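Local coordinates for protein cytochrome c, putative (Shewanella oneidensis, PDB 1SP3) that carries eight covalently bound c-type hemes and probably works as a respiratory oxidoreductase that reduces tetrathionate, at residues R73-D85 with D89-C101. Sequence-based numbering, arbitrary orientation.
Sequences RCTSCHAGYGWKD and DFKDKTKVDCLIC. With HEC (heme c), chain D.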
ATOM      1  N   ARG A  73      -1.797  13.844  -9.956  1.00 37.73           N
ATOM      2  CA  ARG A  73      -2.711  12.768  -9.735  1.00 39.53           C
ATOM      3  C   ARG A  73      -2.332  12.015  -8.426  1.00 38.80           C
ATOM      4  O   ARG A  73      -3.205  11.577  -7.745  1.00 41.67           O
ATOM      5  CB  ARG A  73      -2.831  11.802 -10.958  1.00 40.89           C
ATOM      6  CG  ARG A  73      -4.295  11.250 -11.201  1.00 48.31           C
ATOM      7  CD  ARG A  73      -4.379   9.714 -11.691  1.00 63.24           C
ATOM      8  NE  ARG A  73      -5.728   9.066 -11.622  1.00 70.77           N
ATOM      9  CZ  ARG A  73      -5.974   7.737 -11.798  1.00 73.37           C
ATOM     10  NH1 ARG A  73      -7.213   7.269 -11.728  1.00 75.17           N
ATOM     11  NH2 ARG A  73      -4.996   6.868 -12.034  1.00 73.60           N
ATOM     12  N   CYS A  74      -1.076  11.870  -8.056  1.00 35.60           N
ATOM     13  CA  CYS A  74      -0.781  10.968  -6.928  1.00 35.06           C
ATOM     14  C   CYS A  74      -0.889  11.605  -5.560  1.00 33.72           C
ATOM     15  O   CYS A  74      -1.247  10.940  -4.566  1.00 34.38           O
ATOM     16  CB  CYS A  74       0.553  10.262  -7.163  1.00 34.45           C
ATOM     17  SG  CYS A  74       0.627   9.831  -8.954  1.00 35.57           S
ATOM     18  N   THR A  75      -0.609  12.901  -5.501  1.00 32.68           N
ATOM     19  CA  THR A  75      -0.545  13.577  -4.211  1.00 31.22           C
ATOM     20  C   THR A  75      -1.903  14.061  -3.704  1.00 31.56           C
ATOM     21  O   THR A  75      -1.999  14.717  -2.633  1.00 31.81           O
ATOM     22  CB  THR A  75       0.512  14.715  -4.212  1.00 31.04           C
ATOM     23  OG1 THR A  75       0.130  15.702  -5.176  1.00 28.89           O
ATOM     24  CG2 THR A  75       2.038  14.222  -4.601  1.00 28.09           C
ATOM     25  N   SER A  76      -2.967  13.723  -4.421  1.00 31.40           N
ATOM     26  CA  SER A  76      -4.320  13.741  -3.836  1.00 31.68           C
ATOM     27  C   SER A  76      -4.367  12.834  -2.642  1.00 31.73           C
ATOM     28  O   SER A  76      -5.337  12.921  -1.848  1.00 34.03           O
ATOM     29  CB  SER A  76      -5.347  13.130  -4.839  1.00 33.94           C
ATOM     30  OG  SER A  76      -4.644  12.309  -5.806  1.00 34.98           O
ATOM     31  N   CYS A  77      -3.418  11.884  -2.553  1.00 31.12           N
ATOM     32  CA  CYS A  77      -3.230  11.055  -1.340  1.00 30.48           C
ATOM     33  C   CYS A  77      -1.915  11.363  -0.594  1.00 30.01           C
ATOM     34  O   CYS A  77      -1.360  10.511   0.103  1.00 29.46           O
ATOM     35  CB  CYS A  77      -3.381   9.552  -1.661  1.00 30.98           C
ATOM     36  SG  CYS A  77      -5.114   9.293  -2.124  1.00 31.13           S
ATOM     37  N   HIS A  78      -1.449  12.595  -0.716  1.00 29.25           N
ATOM     38  CA  HIS A  78      -0.404  13.135   0.168  1.00 28.92           C
ATOM     39  C   HIS A  78      -1.044  14.046   1.234  1.00 29.33           C
ATOM     40  O   HIS A  78      -1.892  14.864   0.920  1.00 28.78           O
ATOM     41  CB  HIS A  78       0.640  13.952  -0.646  1.00 28.87           C
ATOM     42  CG  HIS A  78       1.757  14.503   0.164  1.00 24.88           C
ATOM     43  ND1 HIS A  78       2.019  15.860   0.207  1.00 25.04           N
ATOM     44  CD2 HIS A  78       2.688  13.901   0.969  1.00 24.40           C
ATOM     45  CE1 HIS A  78       3.082  16.075   0.979  1.00 25.47           C
ATOM     46  NE2 HIS A  78       3.533  14.898   1.417  1.00 24.56           N
ATOM     47  N   ALA A  79      -0.608  13.927   2.489  1.00 28.77           N
ATOM     48  CA  ALA A  79      -1.115  14.778   3.571  1.00 29.62           C
ATOM     49  C   ALA A  79      -0.534  16.216   3.466  1.00 29.45           C
ATOM     50  O   ALA A  79      -0.040  16.777   4.467  1.00 28.57           O
ATOM     51  CB  ALA A  79      -0.788  14.138   4.960  1.00 29.31           C
ATOM     52  N   GLY A  80      -0.570  16.759   2.242  1.00 29.34           N
ATOM     53  CA  GLY A  80      -0.009  18.032   1.887  1.00 29.00           C
ATOM     54  C   GLY A  80      -0.810  18.760   0.824  1.00 31.10           C
ATOM     55  O   GLY A  80      -1.753  18.163   0.187  1.00 32.29           O
ATOM     56  N   TYR A  81      -0.433  20.030   0.550  1.00 29.17           N
ATOM     57  CA  TYR A  81      -1.097  20.785  -0.517  1.00 30.29           C
ATOM     58  C   TYR A  81      -0.066  21.300  -1.565  1.00 30.41           C
ATOM     59  O   TYR A  81       0.755  22.087  -1.215  1.00 30.00           O
ATOM     60  CB  TYR A  81      -1.778  22.057   0.053  1.00 30.41           C
ATOM     61  CG  TYR A  81      -2.864  21.793   1.072  1.00 27.06           C
ATOM     62  CD1 TYR A  81      -2.821  22.407   2.339  1.00 27.60           C
ATOM     63  CD2 TYR A  81      -3.977  21.025   0.739  1.00 23.46           C
ATOM     64  CE1 TYR A  81      -3.871  22.181   3.276  1.00 28.25           C
ATOM     65  CE2 TYR A  81      -4.974  20.812   1.636  1.00 25.37           C
ATOM     66  CZ  TYR A  81      -4.935  21.391   2.911  1.00 27.48           C
ATOM     67  OH  TYR A  81      -5.977  21.137   3.811  1.00 30.72           O
ATOM     68  N   GLY A  82      -0.148  20.911  -2.849  1.00 31.44           N
ATOM     69  CA  GLY A  82       0.746  21.512  -3.864  1.00 30.44           C
ATOM     70  C   GLY A  82       1.921  20.678  -4.361  1.00 31.11           C
ATOM     71  O   GLY A  82       2.691  21.172  -5.159  1.00 31.50           O
ATOM     72  N   TRP A  83       2.135  19.461  -3.850  1.00 32.39           N
ATOM     73  CA  TRP A  83       3.250  18.652  -4.338  1.00 32.94           C
ATOM     74  C   TRP A  83       2.886  18.196  -5.774  1.00 33.92           C
ATOM     75  O   TRP A  83       2.106  17.264  -5.981  1.00 33.20           O
ATOM     76  CB  TRP A  83       3.572  17.485  -3.390  1.00 32.88           C
ATOM     77  CG  TRP A  83       4.703  16.601  -3.838  1.00 31.09           C
ATOM     78  CD1 TRP A  83       5.470  16.763  -4.969  1.00 29.89           C
ATOM     79  CD2 TRP A  83       5.217  15.473  -3.177  1.00 26.61           C
ATOM     80  NE1 TRP A  83       6.412  15.777  -5.057  1.00 26.55           N
ATOM     81  CE2 TRP A  83       6.264  14.952  -3.985  1.00 30.00           C
ATOM     82  CE3 TRP A  83       4.849  14.775  -2.045  1.00 24.06           C
ATOM     83  CZ2 TRP A  83       6.959  13.807  -3.654  1.00 24.99           C
ATOM     84  CZ3 TRP A  83       5.560  13.669  -1.696  1.00 24.17           C
ATOM     85  CH2 TRP A  83       6.564  13.157  -2.500  1.00 24.21           C
ATOM     86  N   LYS A  84       3.398  18.937  -6.748  1.00 35.73           N
ATOM     87  CA  LYS A  84       3.063  18.723  -8.174  1.00 37.61           C
ATOM     88  C   LYS A  84       4.294  18.352  -8.994  1.00 37.69           C
ATOM     89  O   LYS A  84       4.158  17.855 -10.094  1.00 39.30           O
ATOM     90  CB  LYS A  84       2.296  19.883  -8.792  1.00 38.12           C
ATOM     91  CG  LYS A  84       3.053  21.150  -8.796  1.00 43.67           C
ATOM     92  CD  LYS A  84       2.330  22.292  -9.557  1.00 53.70           C
ATOM     93  CE  LYS A  84       3.087  23.653  -9.320  1.00 59.16           C
ATOM     94  NZ  LYS A  84       3.014  24.719 -10.437  1.00 62.10           N
ATOM     95  N   ASP A  85       5.498  18.544  -8.448  1.00 36.93           N
ATOM     96  CA  ASP A  85       6.645  18.035  -9.125  1.00 37.08           C
ATOM     97  C   ASP A  85       7.741  18.016  -8.120  1.00 36.71           C
ATOM     98  O   ASP A  85       7.502  18.119  -6.904  1.00 36.73           O
ATOM     99  CB  ASP A  85       7.024  18.962 -10.272  1.00 36.93           C
ATOM    100  CG  ASP A  85       6.996  20.430  -9.846  1.00 41.60           C
ATOM    101  OD1 ASP A  85       7.568  20.787  -8.764  1.00 38.35           O
ATOM    102  OD2 ASP A  85       6.369  21.269 -10.515  1.00 42.02           O
ATOM    103  N   ASP A  89       8.347  22.225  -1.660  1.00 31.61           N
ATOM    104  CA  ASP A  89       9.066  22.632  -0.491  1.00 33.09           C
ATOM    105  C   ASP A  89       8.664  21.804   0.766  1.00 32.00           C
ATOM    106  O   ASP A  89       7.724  22.152   1.427  1.00 32.40           O
ATOM    107  CB  ASP A  89       8.740  24.106  -0.234  1.00 32.61           C
ATOM    108  CG  ASP A  89       9.510  24.657   0.929  1.00 35.00           C
ATOM    109  OD1 ASP A  89      10.391  23.942   1.541  1.00 32.76           O
ATOM    110  OD2 ASP A  89       9.264  25.776   1.323  1.00 37.14           O
ATOM    111  N   PHE A  90       9.365  20.729   1.079  1.00 31.15           N
ATOM    112  CA  PHE A  90       9.055  19.916   2.231  1.00 31.34           C
ATOM    113  C   PHE A  90       9.253  20.592   3.588  1.00 32.69           C
ATOM    114  O   PHE A  90       9.061  19.955   4.570  1.00 31.77           O
ATOM    115  CB  PHE A  90       9.782  18.548   2.183  1.00 32.21           C
ATOM    116  CG  PHE A  90       9.261  17.651   1.095  1.00 33.22           C
ATOM    117  CD1 PHE A  90       9.819  17.691  -0.201  1.00 29.79           C
ATOM    118  CD2 PHE A  90       8.142  16.819   1.336  1.00 35.83           C
ATOM    119  CE1 PHE A  90       9.297  16.833  -1.221  1.00 31.72           C
ATOM    120  CE2 PHE A  90       7.624  15.933   0.334  1.00 30.40           C
ATOM    121  CZ  PHE A  90       8.172  15.982  -0.958  1.00 32.59           C
ATOM    122  N   LYS A  91       9.651  21.869   3.638  1.00 33.40           N
ATOM    123  CA  LYS A  91       9.911  22.545   4.908  1.00 35.34           C
ATOM    124  C   LYS A  91       8.877  23.602   5.182  1.00 34.15           C
ATOM    125  O   LYS A  91       8.843  24.233   6.249  1.00 32.50           O
ATOM    126  CB  LYS A  91      11.291  23.183   4.988  1.00 35.32           C
ATOM    127  CG  LYS A  91      12.457  22.203   4.820  1.00 41.56           C
ATOM    128  CD  LYS A  91      12.543  21.020   5.844  1.00 48.80           C
ATOM    129  CE  LYS A  91      12.207  21.306   7.378  1.00 54.45           C
ATOM    130  NZ  LYS A  91      12.716  22.559   8.144  1.00 57.69           N
ATOM    131  N   ASP A  92       7.996  23.761   4.213  1.00 34.14           N
ATOM    132  CA  ASP A  92       6.913  24.698   4.401  1.00 34.30           C
ATOM    133  C   ASP A  92       5.709  24.168   5.227  1.00 32.22           C
ATOM    134  O   ASP A  92       4.790  23.446   4.698  1.00 30.73           O
ATOM    135  CB  ASP A  92       6.439  25.157   3.038  1.00 35.21           C
ATOM    136  CG  ASP A  92       5.508  26.340   3.119  1.00 39.78           C
ATOM    137  OD1 ASP A  92       4.984  26.676   4.255  1.00 41.93           O
ATOM    138  OD2 ASP A  92       5.188  26.952   2.056  1.00 48.12           O
ATOM    139  N   LYS A  93       5.641  24.647   6.468  1.00 31.40           N
ATOM    140  CA  LYS A  93       4.571  24.228   7.400  1.00 32.29           C
ATOM    141  C   LYS A  93       3.177  24.573   6.940  1.00 32.29           C
ATOM    142  O   LYS A  93       2.232  23.845   7.244  1.00 31.94           O
ATOM    143  CB  LYS A  93       4.826  24.692   8.839  1.00 32.96           C
ATOM    144  CG  LYS A  93       6.029  23.983   9.479  1.00 37.87           C
ATOM    145  CD  LYS A  93       6.927  25.032  10.152  1.00 50.57           C
ATOM    146  CE  LYS A  93       8.211  24.452  10.720  1.00 50.82           C
ATOM    147  NZ  LYS A  93       7.982  24.545  12.159  1.00 55.54           N
ATOM    148  N   THR A  94       3.006  25.680   6.210  1.00 32.08           N
ATOM    149  CA  THR A  94       1.630  25.972   5.741  1.00 32.73           C
ATOM    150  C   THR A  94       1.083  25.026   4.665  1.00 31.78           C
ATOM    151  O   THR A  94      -0.124  25.132   4.287  1.00 33.26           O
ATOM    152  CB  THR A  94       1.468  27.435   5.270  1.00 32.40           C
ATOM    153  OG1 THR A  94       2.196  27.563   4.063  1.00 33.25           O
ATOM    154  CG2 THR A  94       2.233  28.374   6.207  1.00 31.93           C
ATOM    155  N   LYS A  95       1.919  24.131   4.177  1.00 30.64           N
ATOM    156  CA  LYS A  95       1.483  23.136   3.174  1.00 31.22           C
ATOM    157  C   LYS A  95       1.055  21.779   3.722  1.00 30.13           C
ATOM    158  O   LYS A  95       0.798  20.851   2.960  1.00 29.75           O
ATOM    159  CB  LYS A  95       2.591  22.913   2.116  1.00 32.19           C
ATOM    160  CG  LYS A  95       2.968  24.210   1.358  1.00 37.46           C
ATOM    161  CD  LYS A  95       1.727  24.973   0.905  1.00 43.06           C
ATOM    162  CE  LYS A  95       2.108  26.271   0.088  1.00 50.26           C
ATOM    163  NZ  LYS A  95       0.902  26.828  -0.637  1.00 49.58           N
ATOM    164  N   VAL A  96       0.968  21.631   5.037  1.00 28.87           N
ATOM    165  CA  VAL A  96       0.527  20.338   5.593  1.00 28.42           C
ATOM    166  C   VAL A  96      -0.948  20.288   5.479  1.00 29.99           C
ATOM    167  O   VAL A  96      -1.571  21.324   5.579  1.00 31.11           O
ATOM    168  CB  VAL A  96       0.991  20.221   7.033  1.00 29.09           C
ATOM    169  CG1 VAL A  96       0.493  18.929   7.703  1.00 25.21           C
ATOM    170  CG2 VAL A  96       2.515  20.339   7.020  1.00 21.32           C
ATOM    171  N   ASP A  97      -1.521  19.109   5.216  1.00 29.05           N
ATOM    172  CA  ASP A  97      -2.962  18.984   5.219  1.00 29.35           C
ATOM    173  C   ASP A  97      -3.405  18.451   6.592  1.00 29.33           C
ATOM    174  O   ASP A  97      -3.151  17.289   6.925  1.00 31.88           O
ATOM    175  CB  ASP A  97      -3.381  18.077   4.027  1.00 27.31           C
ATOM    176  CG  ASP A  97      -4.924  17.935   3.879  1.00 33.38           C
ATOM    177  OD1 ASP A  97      -5.710  18.187   4.870  1.00 28.98           O
ATOM    178  OD2 ASP A  97      -5.437  17.549   2.779  1.00 30.28           O
ATOM    179  N   CYS A  98      -3.969  19.323   7.410  1.00 29.47           N
ATOM    180  CA  CYS A  98      -4.435  19.012   8.749  1.00 31.19           C
ATOM    181  C   CYS A  98      -5.797  18.505   8.732  1.00 31.70           C
ATOM    182  O   CYS A  98      -6.170  17.851   9.660  1.00 36.13           O
ATOM    183  CB  CYS A  98      -4.477  20.226   9.697  1.00 30.24           C
ATOM    184  SG  CYS A  98      -2.841  20.882   9.862  1.00 31.49           S
ATOM    185  N   LEU A  99      -6.542  18.762   7.673  1.00 31.29           N
ATOM    186  CA  LEU A  99      -7.944  18.346   7.599  1.00 28.54           C
ATOM    187  C   LEU A  99      -8.216  16.908   7.161  1.00 28.39           C
ATOM    188  O   LEU A  99      -9.266  16.320   7.555  1.00 26.82           O
ATOM    189  CB  LEU A  99      -8.661  19.298   6.643  1.00 27.35           C
ATOM    190  CG  LEU A  99      -8.445  20.749   7.046  1.00 27.89           C
ATOM    191  CD1 LEU A  99      -8.969  21.631   5.871  1.00 28.97           C
ATOM    192  CD2 LEU A  99      -9.136  21.090   8.418  1.00 22.73           C
ATOM    193  N   ILE A 100      -7.325  16.354   6.333  1.00 25.94           N
ATOM    194  CA  ILE A 100      -7.609  15.049   5.801  1.00 26.18           C
ATOM    195  C   ILE A 100      -7.732  13.984   6.949  1.00 27.59           C
ATOM    196  O   ILE A 100      -8.611  13.112   6.910  1.00 28.20           O
ATOM    197  CB  ILE A 100      -6.630  14.673   4.675  1.00 27.40           C
ATOM    198  CG1 ILE A 100      -6.979  13.321   3.997  1.00 28.17           C
ATOM    199  CG2 ILE A 100      -5.217  14.645   5.183  1.00 23.74           C
ATOM    200  CD1 ILE A 100      -8.055  13.493   3.032  1.00 35.36           C
ATOM    201  N   CYS A 101      -6.935  14.080   8.001  1.00 28.22           N
ATOM    202  CA  CYS A 101      -7.078  13.089   9.076  1.00 29.50           C
ATOM    203  C   CYS A 101      -8.056  13.489  10.153  1.00 29.02           C
ATOM    204  O   CYS A 101      -8.459  12.665  10.941  1.00 30.44           O
ATOM    205  CB  CYS A 101      -5.739  12.791   9.740  1.00 29.03           C
ATOM    206  SG  CYS A 101      -4.557  12.013   8.568  1.00 28.13           S
TER
HETATM  207 FE   HEC D 802      -0.132   5.403  -4.231  1.00 38.45          FE
HETATM  208  CHA HEC D 802       1.819   3.543  -1.976  1.00 34.58           C
HETATM  209  CHB HEC D 802       2.302   4.989  -6.646  1.00 29.55           C
HETATM  210  CHC HEC D 802      -1.865   7.424  -6.378  1.00 35.09           C
HETATM  211  CHD HEC D 802      -2.635   5.695  -1.960  1.00 29.90           C
HETATM  212  NA  HEC D 802       1.743   4.402  -4.338  1.00 34.62           N
HETATM  213  C1A HEC D 802       2.354   3.707  -3.282  1.00 35.83           C
HETATM  214  C2A HEC D 802       3.626   3.189  -3.785  1.00 33.91           C
HETATM  215  C3A HEC D 802       3.779   3.591  -5.081  1.00 32.40           C
HETATM  216  C4A HEC D 802       2.580   4.363  -5.440  1.00 32.87           C
HETATM  217  CMA HEC D 802       5.026   3.247  -6.006  1.00 29.58           C
HETATM  218  CAA HEC D 802       4.627   2.297  -2.955  1.00 31.77           C
HETATM  219  CBA HEC D 802       4.531   0.811  -3.394  1.00 32.10           C
HETATM  220  CGA HEC D 802       3.057   0.323  -3.387  1.00 37.92           C
HETATM  221  O1A HEC D 802       2.467   0.211  -4.503  1.00 29.65           O
HETATM  222  O2A HEC D 802       2.367   0.061  -2.307  1.00 41.71           O
HETATM  223  NB  HEC D 802       0.128   6.096  -6.140  1.00 31.89           N
HETATM  224  C1B HEC D 802       1.265   5.825  -6.936  1.00 31.52           C
HETATM  225  C2B HEC D 802       1.163   6.563  -8.174  1.00 30.78           C
HETATM  226  C3B HEC D 802      -0.025   7.217  -8.109  1.00 31.42           C
HETATM  227  C4B HEC D 802      -0.660   6.932  -6.818  1.00 31.75           C
HETATM  228  CMB HEC D 802       2.233   6.494  -9.314  1.00 27.79           C
HETATM  229  CAB HEC D 802      -0.657   8.178  -9.148  1.00 29.51           C
HETATM  230  CBB HEC D 802      -0.519   7.975 -10.504  1.00 33.41           C
HETATM  231  NC  HEC D 802      -2.025   6.400  -4.198  1.00 35.03           N
HETATM  232  C1C HEC D 802      -2.521   7.179  -5.199  1.00 32.66           C
HETATM  233  C2C HEC D 802      -3.814   7.659  -4.800  1.00 35.01           C
HETATM  234  C3C HEC D 802      -4.063   7.149  -3.544  1.00 35.42           C
HETATM  235  C4C HEC D 802      -2.902   6.357  -3.153  1.00 32.90           C
HETATM  236  CMC HEC D 802      -4.664   8.595  -5.714  1.00 30.16           C
HETATM  237  CAC HEC D 802      -5.343   7.361  -2.643  1.00 35.36           C
HETATM  238  CBC HEC D 802      -6.642   7.053  -2.999  1.00 30.38           C
HETATM  239  ND  HEC D 802      -0.394   4.691  -2.253  1.00 32.67           N
HETATM  240  C1D HEC D 802      -1.489   5.076  -1.512  1.00 27.38           C
HETATM  241  C2D HEC D 802      -1.214   4.615  -0.130  1.00 29.59           C
HETATM  242  C3D HEC D 802       0.167   3.947  -0.110  1.00 31.73           C
HETATM  243  C4D HEC D 802       0.609   4.043  -1.485  1.00 30.32           C
HETATM  244  CMD HEC D 802      -2.141   4.784   1.074  1.00 24.08           C
HETATM  245  CAD HEC D 802       0.898   3.247   1.104  1.00 36.93           C
HETATM  246  CBD HEC D 802       0.462   1.777   1.091  1.00 47.49           C
HETATM  247  CGD HEC D 802       0.900   0.977   2.339  1.00 56.95           C
HETATM  248  O1D HEC D 802       0.130   0.037   2.648  1.00 61.13           O
HETATM  249  O2D HEC D 802       1.970   1.159   3.054  1.00 55.63           O
HETATM  250  O   HOH W   1      -5.340  21.657   6.523  1.00 29.41           O
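Two heme-attachment motifs of a multiheme cytochrome c are tied together where Gly-80 and Val-96 form a single backbone bridge. Residues 73-85 hold their heme c by covalent bonds from Cys-74 SG and Cys-77 SG; residues 89-101 carry Cys-98 and Cys-101, linked in the same way to a second heme. Asp-97 N donates an almost straight bond to Ala-79 O (2.9 Å), reaching it from above the carbonyl plane, and Tyr-81 N donates to Lys-95 O (2.8 Å). Gly-80, without a side chain, brings its CA to 3.1 Å from Lys-95 O, whereas a CB would strike His-78. The Tyr-81 ring lies across Asp-97, whose CB sits over one face, 4.1 Å from the ring centroid. With CG anti to the backbone N (chi1 -177°), Asp-97 turns OD1 back to cap the following helix, accepting from Ile-100 N at 2.8 Å. Tyr-81 OH meets Tyr-108 OH and a water that accepts from Cys-98 N; a leucine in place of Tyr-81 would probably take the ring face from Asp-97 CB and leave the water and Tyr-108 OH without the phenol hydroxyl. Farther along, Phe-90 and Trp-83 form a T-shaped (edge-to-face) pair, planes at 81°, with Phe-90 CZ 3.6 Å from Trp-83 CZ3, while Thr-75 CG2 covers the opposite indole face. Asp-97 OD2 is held by Tyr-108 OH and by a salt bridge to Lys-110; Val-96 packs on helices 15-34 and 37-40, and Ile-100 on helix 136-143.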